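Local coordinates for Slr1438 protein (Synechocystis sp., PDB 3K25), which is of unknown function but belongs to the aldose 1-epimerase family, and so may bind carbohydrate and act as a sugar isomerase, at residues L132-Q137 with F159-H164. Residues are numbered along the deposited sequence; the frame is centred on the assembly and turned at random.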
ATOM      1  N   LEU A 132       5.679   9.126  11.193  1.00 28.32           N
ATOM      2  CA  LEU A 132       5.054   9.226   9.886  1.00 28.41           C
ATOM      3  C   LEU A 132       3.746   9.987   9.948  1.00 28.08           C
ATOM      4  O   LEU A 132       2.931   9.745  10.835  1.00 30.44           O
ATOM      5  CB  LEU A 132       4.761   7.824   9.337  1.00 27.37           C
ATOM      6  CG  LEU A 132       5.820   6.959   8.657  1.00 27.93           C
ATOM      7  CD1 LEU A 132       7.168   7.088   9.332  1.00 27.66           C
ATOM      8  CD2 LEU A 132       5.321   5.511   8.685  1.00 31.27           C
ATOM      9  N   VAL A 133       3.557  10.914   9.016  1.00 30.37           N
ATOM     10  CA  VAL A 133       2.303  11.648   8.919  1.00 28.97           C
ATOM     11  C   VAL A 133       1.898  11.507   7.459  1.00 26.76           C
ATOM     12  O   VAL A 133       2.596  11.978   6.559  1.00 24.76           O
ATOM     13  CB  VAL A 133       2.432  13.160   9.273  1.00 33.51           C
ATOM     14  CG1 VAL A 133       2.743  13.344  10.757  1.00 31.55           C
ATOM     15  CG2 VAL A 133       3.499  13.795   8.430  1.00 34.76           C
ATOM     16  N   PHE A 134       0.789  10.818   7.223  1.00 25.98           N
ATOM     17  CA  PHE A 134       0.305  10.613   5.867  1.00 26.38           C
ATOM     18  C   PHE A 134      -0.935  11.453   5.689  1.00 29.63           C
ATOM     19  O   PHE A 134      -1.744  11.600   6.613  1.00 29.45           O
ATOM     20  CB  PHE A 134      -0.049   9.136   5.611  1.00 23.18           C
ATOM     21  CG  PHE A 134       1.149   8.217   5.474  1.00 20.80           C
ATOM     22  CD1 PHE A 134       2.428   8.625   5.877  1.00 19.44           C
ATOM     23  CD2 PHE A 134       0.986   6.919   4.984  1.00 18.91           C
ATOM     24  CE1 PHE A 134       3.515   7.751   5.797  1.00 17.52           C
ATOM     25  CE2 PHE A 134       2.068   6.037   4.899  1.00 19.81           C
ATOM     26  CZ  PHE A 134       3.333   6.448   5.306  1.00 16.92           C
ATOM     27  N   SER A 135      -1.076  12.008   4.494  1.00 24.07           N
ATOM     28  CA  SER A 135      -2.222  12.833   4.175  1.00 24.45           C
ATOM     29  C   SER A 135      -2.979  12.142   3.052  1.00 25.32           C
ATOM     30  O   SER A 135      -2.419  11.858   1.991  1.00 26.88           O
ATOM     31  CB  SER A 135      -1.757  14.227   3.730  1.00 25.02           C
ATOM     32  OG  SER A 135      -2.853  15.066   3.403  1.00 23.97           O
ATOM     33  N   TYR A 136      -4.247  11.842   3.299  1.00 37.20           N
ATOM     34  CA  TYR A 136      -5.069  11.205   2.288  1.00 37.17           C
ATOM     35  C   TYR A 136      -6.013  12.279   1.770  1.00 42.51           C
ATOM     36  O   TYR A 136      -6.794  12.848   2.526  1.00 44.63           O
ATOM     37  CB  TYR A 136      -5.859  10.047   2.884  1.00 33.95           C
ATOM     38  CG  TYR A 136      -5.023   9.041   3.643  1.00 31.37           C
ATOM     39  CD1 TYR A 136      -4.425   9.382   4.850  1.00 31.42           C
ATOM     40  CD2 TYR A 136      -4.878   7.732   3.181  1.00 28.72           C
ATOM     41  CE1 TYR A 136      -3.716   8.454   5.586  1.00 28.92           C
ATOM     42  CE2 TYR A 136      -4.166   6.790   3.916  1.00 26.52           C
ATOM     43  CZ  TYR A 136      -3.594   7.160   5.122  1.00 27.60           C
ATOM     44  OH  TYR A 136      -2.948   6.228   5.904  1.00 30.86           O
ATOM     45  N   GLN A 137      -5.915  12.556   0.475  1.00 24.51           N
ATOM     46  CA  GLN A 137      -6.727  13.579  -0.177  1.00 27.24           C
ATOM     47  C   GLN A 137      -7.565  12.949  -1.269  1.00 30.07           C
ATOM     48  O   GLN A 137      -7.043  12.286  -2.157  1.00 31.30           O
ATOM     49  CB  GLN A 137      -5.811  14.654  -0.750  1.00 28.33           C
ATOM     50  CG  GLN A 137      -4.820  15.119   0.291  1.00 27.41           C
ATOM     51  CD  GLN A 137      -3.707  15.954  -0.275  1.00 27.03           C
ATOM     52  OE1 GLN A 137      -3.527  16.038  -1.486  1.00 30.08           O
ATOM     53  NE2 GLN A 137      -2.935  16.568   0.607  1.00 31.07           N
ATOM     54  N   PHE A 159      15.210   2.614   5.665  1.00 30.13           N
ATOM     55  CA  PHE A 159      13.821   2.177   5.621  1.00 28.28           C
ATOM     56  C   PHE A 159      13.306   1.914   4.213  1.00 26.80           C
ATOM     57  O   PHE A 159      13.934   2.255   3.214  1.00 28.19           O
ATOM     58  CB  PHE A 159      12.903   3.218   6.276  1.00 24.53           C
ATOM     59  CG  PHE A 159      12.541   4.350   5.363  1.00 23.43           C
ATOM     60  CD1 PHE A 159      13.416   5.426   5.182  1.00 23.69           C
ATOM     61  CD2 PHE A 159      11.353   4.309   4.618  1.00 19.52           C
ATOM     62  CE1 PHE A 159      13.117   6.448   4.267  1.00 20.99           C
ATOM     63  CE2 PHE A 159      11.043   5.322   3.696  1.00 17.18           C
ATOM     64  CZ  PHE A 159      11.926   6.395   3.519  1.00 20.29           C
ATOM     65  N   SER A 160      12.141   1.290   4.172  1.00 25.76           N
ATOM     66  CA  SER A 160      11.439   0.996   2.942  1.00 25.84           C
ATOM     67  C   SER A 160       9.987   1.343   3.216  1.00 24.96           C
ATOM     68  O   SER A 160       9.490   1.149   4.330  1.00 26.90           O
ATOM     69  CB  SER A 160      11.564  -0.481   2.565  1.00 27.51           C
ATOM     70  OG  SER A 160      12.563  -0.663   1.578  1.00 29.91           O
ATOM     71  N   LEU A 161       9.320   1.885   2.203  1.00 25.76           N
ATOM     72  CA  LEU A 161       7.923   2.253   2.325  1.00 22.03           C
ATOM     73  C   LEU A 161       7.174   1.778   1.088  1.00 22.63           C
ATOM     74  O   LEU A 161       7.650   1.941  -0.036  1.00 23.12           O
ATOM     75  CB  LEU A 161       7.776   3.775   2.481  1.00 18.49           C
ATOM     76  CG  LEU A 161       6.321   4.269   2.518  1.00 17.92           C
ATOM     77  CD1 LEU A 161       5.529   3.474   3.568  1.00 12.66           C
ATOM     78  CD2 LEU A 161       6.277   5.753   2.814  1.00 17.07           C
ATOM     79  N   GLY A 162       6.004   1.185   1.294  1.00 26.60           N
ATOM     80  CA  GLY A 162       5.233   0.714   0.161  1.00 26.18           C
ATOM     81  C   GLY A 162       3.730   0.765   0.355  1.00 26.06           C
ATOM     82  O   GLY A 162       3.219   0.757   1.480  1.00 26.50           O
ATOM     83  N   PHE A 163       3.010   0.831  -0.756  1.00 23.39           N
ATOM     84  CA  PHE A 163       1.555   0.858  -0.718  1.00 24.37           C
ATOM     85  C   PHE A 163       1.134  -0.374  -1.490  1.00 26.66           C
ATOM     86  O   PHE A 163       1.661  -0.655  -2.571  1.00 31.19           O
ATOM     87  CB  PHE A 163       1.022   2.155  -1.334  1.00 25.37           C
ATOM     88  CG  PHE A 163       1.275   3.373  -0.472  1.00 25.78           C
ATOM     89  CD1 PHE A 163       0.343   3.777   0.478  1.00 25.63           C
ATOM     90  CD2 PHE A 163       2.473   4.078  -0.569  1.00 24.80           C
ATOM     91  CE1 PHE A 163       0.597   4.868   1.321  1.00 26.31           C
ATOM     92  CE2 PHE A 163       2.742   5.167   0.264  1.00 25.02           C
ATOM     93  CZ  PHE A 163       1.801   5.562   1.213  1.00 25.29           C
ATOM     94  N   HIS A 164       0.186  -1.106  -0.917  1.00 18.88           N
ATOM     95  CA  HIS A 164      -0.274  -2.368  -1.466  1.00 19.10           C
ATOM     96  C   HIS A 164      -1.742  -2.324  -1.916  1.00 22.01           C
ATOM     97  O   HIS A 164      -2.555  -3.152  -1.494  1.00 26.35           O
ATOM     98  CB  HIS A 164      -0.051  -3.412  -0.361  1.00 17.63           C
ATOM     99  CG  HIS A 164      -0.258  -4.827  -0.785  1.00 20.07           C
ATOM    100  ND1 HIS A 164       0.562  -5.847  -0.354  1.00 20.44           N
ATOM    101  CD2 HIS A 164      -1.229  -5.411  -1.526  1.00 19.14           C
ATOM    102  CE1 HIS A 164       0.103  -7.000  -0.809  1.00 24.16           C
ATOM    103  NE2 HIS A 164      -0.984  -6.763  -1.522  1.00 24.38           N
TER
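The rings of Phe134 and Phe163 meet at a slant, their planes turned 42° against each other and their centroids 5.8 Å apart. The touching atoms lie at the far ends of both rings, with Phe134 CE2 3.7 Å from Phe163 CZ. Beside it, Phe134 CZ lies 3.9 Å from Leu161 CD2, with CD1 of the same fork close by. Leu161 also comes in obliquely, and the outer end of the Phe134 ring is thus shared between two side chains that come from the other segment, 159-164, pointing against it. With CG anti to the backbone N (chi1 176°), Leu161 extends its two methyls toward the end of the Phe134 ring. All three residues are buried, and the contact between them is wholly apolar. Replacing Phe134 with an alanine would probably leave the Leu161 methyls and the end of the Phe163 ring without their shared partner and open a gap between the two sheets where the ring had been. The nearest CA atoms, those of Phe134 and Phe163, are 11.8 Å apart, a separation bridged by side chains alone, consistent with the layered beta-sandwich of the galactose mutarotase-like fold. Trp99 meets the Phe134 ring edge-to-face, and Tyr237 touches both Leu161 and Phe163. Strand 130-139 runs between strands 110-117 and 142-151 of one antiparallel sheet, and Gln147 of the latter touches both phenylalanines; strand 157-168 belongs to the other sheet, where it pairs with strands 66-67, 250-256 and 270-272.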